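Local coordinates for L-lysine 6-monooxygenase involved in desferrioxamine biosynthesis (PDB 5O8P), which probably catalyses the FAD- and NADPH-dependent N-hydroxylation of cadaverine, a step in making the siderophore desferrioxamine in the fire blight pathogen, at residues R175-S180 against E187-K192; E206-L211 against D284-K289. All coordinates share one frame; numbering follows the deposited sequence.

Following the chain from the N terminus, interaction 1 comes first. It closes a short loop of six residues and brings helix 182-190 back onto strand 177-178. The chain then runs through strand 194-198 into helix 202-213, where interaction 2 opens. That contact closes a far longer loop, with 72 residues between its segments, and joins helix 202-213 to helix 276-290. The two loops follow in series and neither crosses the other. The centres of interactions 1 and 2 lie about 17 Å apart. They still touch: S179 CB lies 3.9 Å from I207 CD1, and Q190 CG lies 4.0 Å from L211 CD2. Helix 202-213 thus packs against both segments of interaction 1.

Interaction 1 (R175-S180 against E187-K192); sequences RFVHSS and EKLQKK
K188 reaches across from the helix to the backbone of R175, just ahead of the strand. Its CB sets out toward 175-180, and CG lies anti to the backbone N (chi1 179°), beside the carbonyl carbon. CB and CG meet nothing on the other segment. The chain then bends at chi2 (-103°) and runs on extended. CD and CE run alongside the end of K192 in the same segment, with K188 CE 3.6 Å from K192 NZ. At the tip, NZ stops 3.6 Å from R175 O. This is a loose polar approach and does not count as a hydrogen bond. The R175 side chain makes no close contact with 187-192; it makes a cation-pi contact with W310.

Next to this polar approach is a thin apolar contact. V177 CG2 faces L189 CD1 at 4.4 Å, so the two buried side chains meet methyl to methyl. V177 also touches N185 on the same helix, and L189 also rests on V337 and Y182.

Strand 177-178 is an outermost strand, within this chain, of a five-stranded parallel sheet. Helix 182-190 leads from it to the parallel strand 194-198, with 335-338 lying between the two strands. The contact therefore sits inside a beta-alpha-beta crossover of a Rossmann-type domain. V177 pairs through its backbone with L336 and M338. Its side chain is about 11 Å from that of S203, which binds NADP(+) in this protein, though none is bound to this chain.

Each segment also has polar links of its own. S180 N donates to H178 ND1 over 3.2 Å, tilted 23° from the imidazole plane. S180 OG lies 2.6 Å from H178 ND1, and either could be the donor. On the helix side, K191 NZ forms a salt bridge to E187 OE2 at 3.2 Å, approaching from above the carboxylate plane.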
# COMPACT_ATOMS: atom_id res chain seq x y z
N ARG B 175 9.48 3.61 41.33
CA ARG B 175 8.09 3.21 40.99
C ARG B 175 7.75 3.20 39.50
O ARG B 175 7.18 2.24 39.00
CB ARG B 175 7.08 4.10 41.70
CG ARG B 175 6.90 3.71 43.14
CD ARG B 175 5.98 4.64 43.87
NE ARG B 175 6.45 4.84 45.24
CZ ARG B 175 6.38 3.94 46.22
NH1 ARG B 175 5.83 2.74 46.03
NH2 ARG B 175 6.86 4.24 47.43
N PHE B 176 8.09 4.28 38.80
CA PHE B 176 7.84 4.34 37.37
C PHE B 176 8.89 3.56 36.59
O PHE B 176 9.92 3.20 37.13
CB PHE B 176 7.69 5.79 36.88
CG PHE B 176 8.97 6.56 36.79
CD1 PHE B 176 9.83 6.39 35.71
CD2 PHE B 176 9.27 7.53 37.74
CE1 PHE B 176 11.00 7.13 35.60
CE2 PHE B 176 10.43 8.27 37.63
CZ PHE B 176 11.30 8.07 36.56
N VAL B 177 8.61 3.30 35.32
CA VAL B 177 9.47 2.54 34.42
C VAL B 177 9.81 3.41 33.21
O VAL B 177 8.90 3.90 32.55
CB VAL B 177 8.70 1.31 33.91
CG1 VAL B 177 9.48 0.57 32.83
CG2 VAL B 177 8.33 0.38 35.04
N HIS B 178 11.09 3.60 32.92
CA HIS B 178 11.50 4.27 31.69
C HIS B 178 11.29 3.30 30.51
O HIS B 178 11.29 2.06 30.71
CB HIS B 178 12.97 4.69 31.77
CG HIS B 178 13.40 5.59 30.67
ND1 HIS B 178 13.92 5.11 29.48
CD2 HIS B 178 13.41 6.94 30.57
CE1 HIS B 178 14.22 6.13 28.69
NE2 HIS B 178 13.93 7.25 29.33
N SER B 179 11.09 3.84 29.31
CA SER B 179 10.83 2.99 28.15
C SER B 179 11.89 1.90 28.00
O SER B 179 11.58 0.75 27.73
CB SER B 179 10.76 3.82 26.88
OG SER B 179 12.00 4.48 26.65
N SER B 180 13.16 2.28 28.21
CA SER B 180 14.31 1.36 28.16
C SER B 180 14.23 0.14 29.08
O SER B 180 14.89 -0.86 28.80
CB SER B 180 15.58 2.12 28.49
OG SER B 180 15.39 2.92 29.63
N GLU B 187 5.17 -7.32 32.63
CA GLU B 187 4.33 -8.23 33.38
C GLU B 187 3.82 -7.56 34.67
O GLU B 187 2.66 -7.73 35.04
CB GLU B 187 5.10 -9.52 33.68
CG GLU B 187 4.19 -10.66 34.14
CD GLU B 187 4.87 -11.64 35.08
OE1 GLU B 187 6.04 -12.00 34.83
OE2 GLU B 187 4.21 -12.05 36.06
N LYS B 188 4.67 -6.77 35.32
CA LYS B 188 4.31 -6.05 36.55
C LYS B 188 3.37 -4.87 36.28
O LYS B 188 2.51 -4.56 37.11
CB LYS B 188 5.59 -5.60 37.27
CG LYS B 188 5.41 -4.81 38.56
CD LYS B 188 5.66 -3.32 38.33
CE LYS B 188 6.02 -2.59 39.62
NZ LYS B 188 6.63 -1.27 39.29
N LEU B 189 3.54 -4.21 35.14
CA LEU B 189 2.64 -3.14 34.73
C LEU B 189 1.23 -3.66 34.43
O LEU B 189 0.25 -3.08 34.88
CB LEU B 189 3.19 -2.41 33.49
CG LEU B 189 4.33 -1.43 33.76
CD1 LEU B 189 5.09 -1.11 32.47
CD2 LEU B 189 3.81 -0.16 34.43
N GLN B 190 1.15 -4.77 33.70
CA GLN B 190 -0.15 -5.32 33.27
C GLN B 190 -1.03 -5.85 34.42
O GLN B 190 -2.25 -5.96 34.25
CB GLN B 190 0.05 -6.39 32.17
CG GLN B 190 0.57 -5.79 30.86
CD GLN B 190 0.66 -6.78 29.71
OE1 GLN B 190 1.31 -7.81 29.83
NE2 GLN B 190 0.02 -6.46 28.59
N LYS B 191 -0.43 -6.14 35.57
CA LYS B 191 -1.20 -6.46 36.79
C LYS B 191 -1.90 -5.25 37.42
O LYS B 191 -2.80 -5.43 38.25
CB LYS B 191 -0.30 -7.11 37.85
CG LYS B 191 0.11 -8.53 37.52
CD LYS B 191 1.07 -9.09 38.56
CE LYS B 191 1.67 -10.41 38.08
NZ LYS B 191 2.98 -10.72 38.72
N LYS B 192 -1.48 -4.03 37.07
CA LYS B 192 -2.05 -2.83 37.67
C LYS B 192 -3.42 -2.47 37.08
O LYS B 192 -3.80 -2.97 36.02
CB LYS B 192 -1.08 -1.65 37.54
CG LYS B 192 0.30 -1.92 38.12
CD LYS B 192 1.14 -0.66 38.18
CE LYS B 192 2.57 -0.93 38.63
NZ LYS B 192 2.71 -1.30 40.07

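Interaction 2 (E206-L211 against D284-K289); sequences EIYYDL and DLLYVK
Y209 and L285 carry the apolar part of this helix-helix contact. L285 points toward the 206-211 segment and presents its CD2 methyl to the phenol ring. L285 CD2 is 3.7 Å from Y209 CE1. It is also 4.1 Å from both neighbours of that atom, Y209 CD1 and Y209 CZ. The methyl is therefore centred on CE1 and meets the ring obliquely. L285 CB adds a longer contact, 4.2 Å from Y209 CE1. The two side chains cross at about a right angle. Y209 holds CG anti to its own N (chi1 -171°), which carries the ring across to helix 276-290. There it also packs on L278, A281 and I282.

A second, looser van der Waals contact lies deeper: the L286 CD2 methyl is 4.4 Å from Y208 OH. Y208 rests on V297 and L299 of strand 297-300, and L286 rests on V297 as well.

Helix 202-213 follows strand 194-198 and the glycine-rich GxGxxA sequence (G199, G201, A204), consistent with a Rossmann-type nucleotide-binding turn. S200 and S203 in this region bind NADP(+) in this protein, though none is bound to this chain. Helix 276-290 packs against the helix that leaves this turn.

Several polar groups near the contact have partners outside the two segments. The buried hydroxyl of Y208 is hydrogen-bonded to L222 O, and the Y208 ring stacks with that of W224. The stack and the hydrogen bond together would restrict the ring. K289 NZ has a salt bridge to D216 and a hydrogen bond to T213 O.

Helix 276-290 also meets other chains of the tetramer. K289 NZ forms a further salt bridge to E53 of the second subunit, on which L285 packs too, while D284 OD1 is bridged to K238 of the third subunit.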
# COMPACT_ATOMS: atom_id res chain seq x y z
N GLU B 206 4.99 2.62 20.45
CA GLU B 206 5.17 1.16 20.40
C GLU B 206 4.69 0.49 21.66
O GLU B 206 4.05 -0.56 21.59
CB GLU B 206 6.63 0.81 20.18
CG GLU B 206 7.06 1.02 18.75
CD GLU B 206 8.55 0.86 18.54
OE1 GLU B 206 9.30 0.67 19.52
OE2 GLU B 206 8.98 0.93 17.36
N ILE B 207 5.00 1.11 22.80
CA ILE B 207 4.55 0.65 24.10
C ILE B 207 3.04 0.76 24.19
O ILE B 207 2.39 -0.21 24.56
CB ILE B 207 5.22 1.43 25.26
CG1 ILE B 207 6.66 0.98 25.39
CG2 ILE B 207 4.49 1.24 26.58
CD1 ILE B 207 7.50 1.82 26.32
N TYR B 208 2.49 1.92 23.85
CA TYR B 208 1.04 2.12 23.90
C TYR B 208 0.29 1.07 23.07
O TYR B 208 -0.68 0.50 23.53
CB TYR B 208 0.63 3.53 23.45
CG TYR B 208 -0.80 3.83 23.80
CD1 TYR B 208 -1.83 3.53 22.92
CD2 TYR B 208 -1.12 4.38 25.04
CE1 TYR B 208 -3.15 3.81 23.24
CE2 TYR B 208 -2.44 4.65 25.38
CZ TYR B 208 -3.45 4.37 24.48
OH TYR B 208 -4.76 4.65 24.84
N TYR B 209 0.78 0.82 21.87
CA TYR B 209 0.22 -0.23 21.03
C TYR B 209 0.33 -1.61 21.67
O TYR B 209 -0.60 -2.41 21.60
CB TYR B 209 0.89 -0.21 19.65
CG TYR B 209 0.21 -1.13 18.67
CD1 TYR B 209 -0.93 -0.73 17.98
CD2 TYR B 209 0.69 -2.41 18.45
CE1 TYR B 209 -1.56 -1.57 17.10
CE2 TYR B 209 0.06 -3.26 17.56
CZ TYR B 209 -1.06 -2.83 16.90
OH TYR B 209 -1.67 -3.67 16.02
N ASP B 210 1.48 -1.89 22.28
CA ASP B 210 1.74 -3.19 22.91
C ASP B 210 0.74 -3.45 24.02
O ASP B 210 0.16 -4.53 24.09
CB ASP B 210 3.18 -3.24 23.46
CG ASP B 210 3.68 -4.65 23.69
OD1 ASP B 210 3.75 -5.41 22.70
OD2 ASP B 210 4.07 -4.97 24.83
N LEU B 211 0.55 -2.45 24.88
CA LEU B 211 -0.38 -2.54 26.00
C LEU B 211 -1.84 -2.55 25.55
O LEU B 211 -2.64 -3.29 26.12
CB LEU B 211 -0.15 -1.39 27.01
CG LEU B 211 1.21 -1.40 27.72
CD1 LEU B 211 1.43 -0.11 28.49
CD2 LEU B 211 1.32 -2.60 28.64
N ASP B 284 -6.80 2.35 14.43
CA ASP B 284 -7.55 1.18 13.98
C ASP B 284 -7.79 0.18 15.11
O ASP B 284 -8.83 -0.46 15.14
CB ASP B 284 -6.86 0.50 12.77
CG ASP B 284 -7.08 1.26 11.44
OD1 ASP B 284 -7.63 2.40 11.46
OD2 ASP B 284 -6.71 0.72 10.38
N LEU B 285 -6.84 0.05 16.04
CA LEU B 285 -7.01 -0.87 17.16
C LEU B 285 -7.96 -0.32 18.22
O LEU B 285 -8.76 -1.07 18.75
CB LEU B 285 -5.67 -1.26 17.78
CG LEU B 285 -5.73 -2.42 18.79
CD1 LEU B 285 -6.33 -3.69 18.21
CD2 LEU B 285 -4.33 -2.69 19.32
N LEU B 286 -7.88 0.98 18.53
CA LEU B 286 -8.91 1.64 19.36
C LEU B 286 -10.30 1.43 18.77
O LEU B 286 -11.22 1.02 19.47
CB LEU B 286 -8.64 3.14 19.49
CG LEU B 286 -7.39 3.53 20.29
CD1 LEU B 286 -7.06 5.00 20.08
CD2 LEU B 286 -7.56 3.25 21.77
N TYR B 287 -10.44 1.68 17.47
CA TYR B 287 -11.69 1.40 16.76
C TYR B 287 -12.16 -0.04 17.00
O TYR B 287 -13.27 -0.25 17.46
CB TYR B 287 -11.54 1.70 15.24
CG TYR B 287 -12.83 1.64 14.46
CD1 TYR B 287 -13.34 0.41 14.05
CD2 TYR B 287 -13.54 2.80 14.15
CE1 TYR B 287 -14.54 0.33 13.36
CE2 TYR B 287 -14.75 2.72 13.46
CZ TYR B 287 -15.24 1.48 13.06
OH TYR B 287 -16.42 1.37 12.36
N VAL B 288 -11.31 -1.03 16.73
CA VAL B 288 -11.72 -2.45 16.86
C VAL B 288 -12.06 -2.86 18.30
O VAL B 288 -13.03 -3.59 18.52
CB VAL B 288 -10.64 -3.42 16.31
CG1 VAL B 288 -10.91 -4.87 16.71
CG2 VAL B 288 -10.59 -3.32 14.80
N LYS B 289 -11.26 -2.40 19.26
CA LYS B 289 -11.52 -2.71 20.65
C LYS B 289 -12.84 -2.08 21.08
O LYS B 289 -13.61 -2.70 21.79
CB LYS B 289 -10.41 -2.21 21.57
CG LYS B 289 -9.05 -2.85 21.36
CD LYS B 289 -8.95 -4.18 22.03
CE LYS B 289 -7.74 -4.97 21.59
NZ LYS B 289 -7.77 -6.32 22.20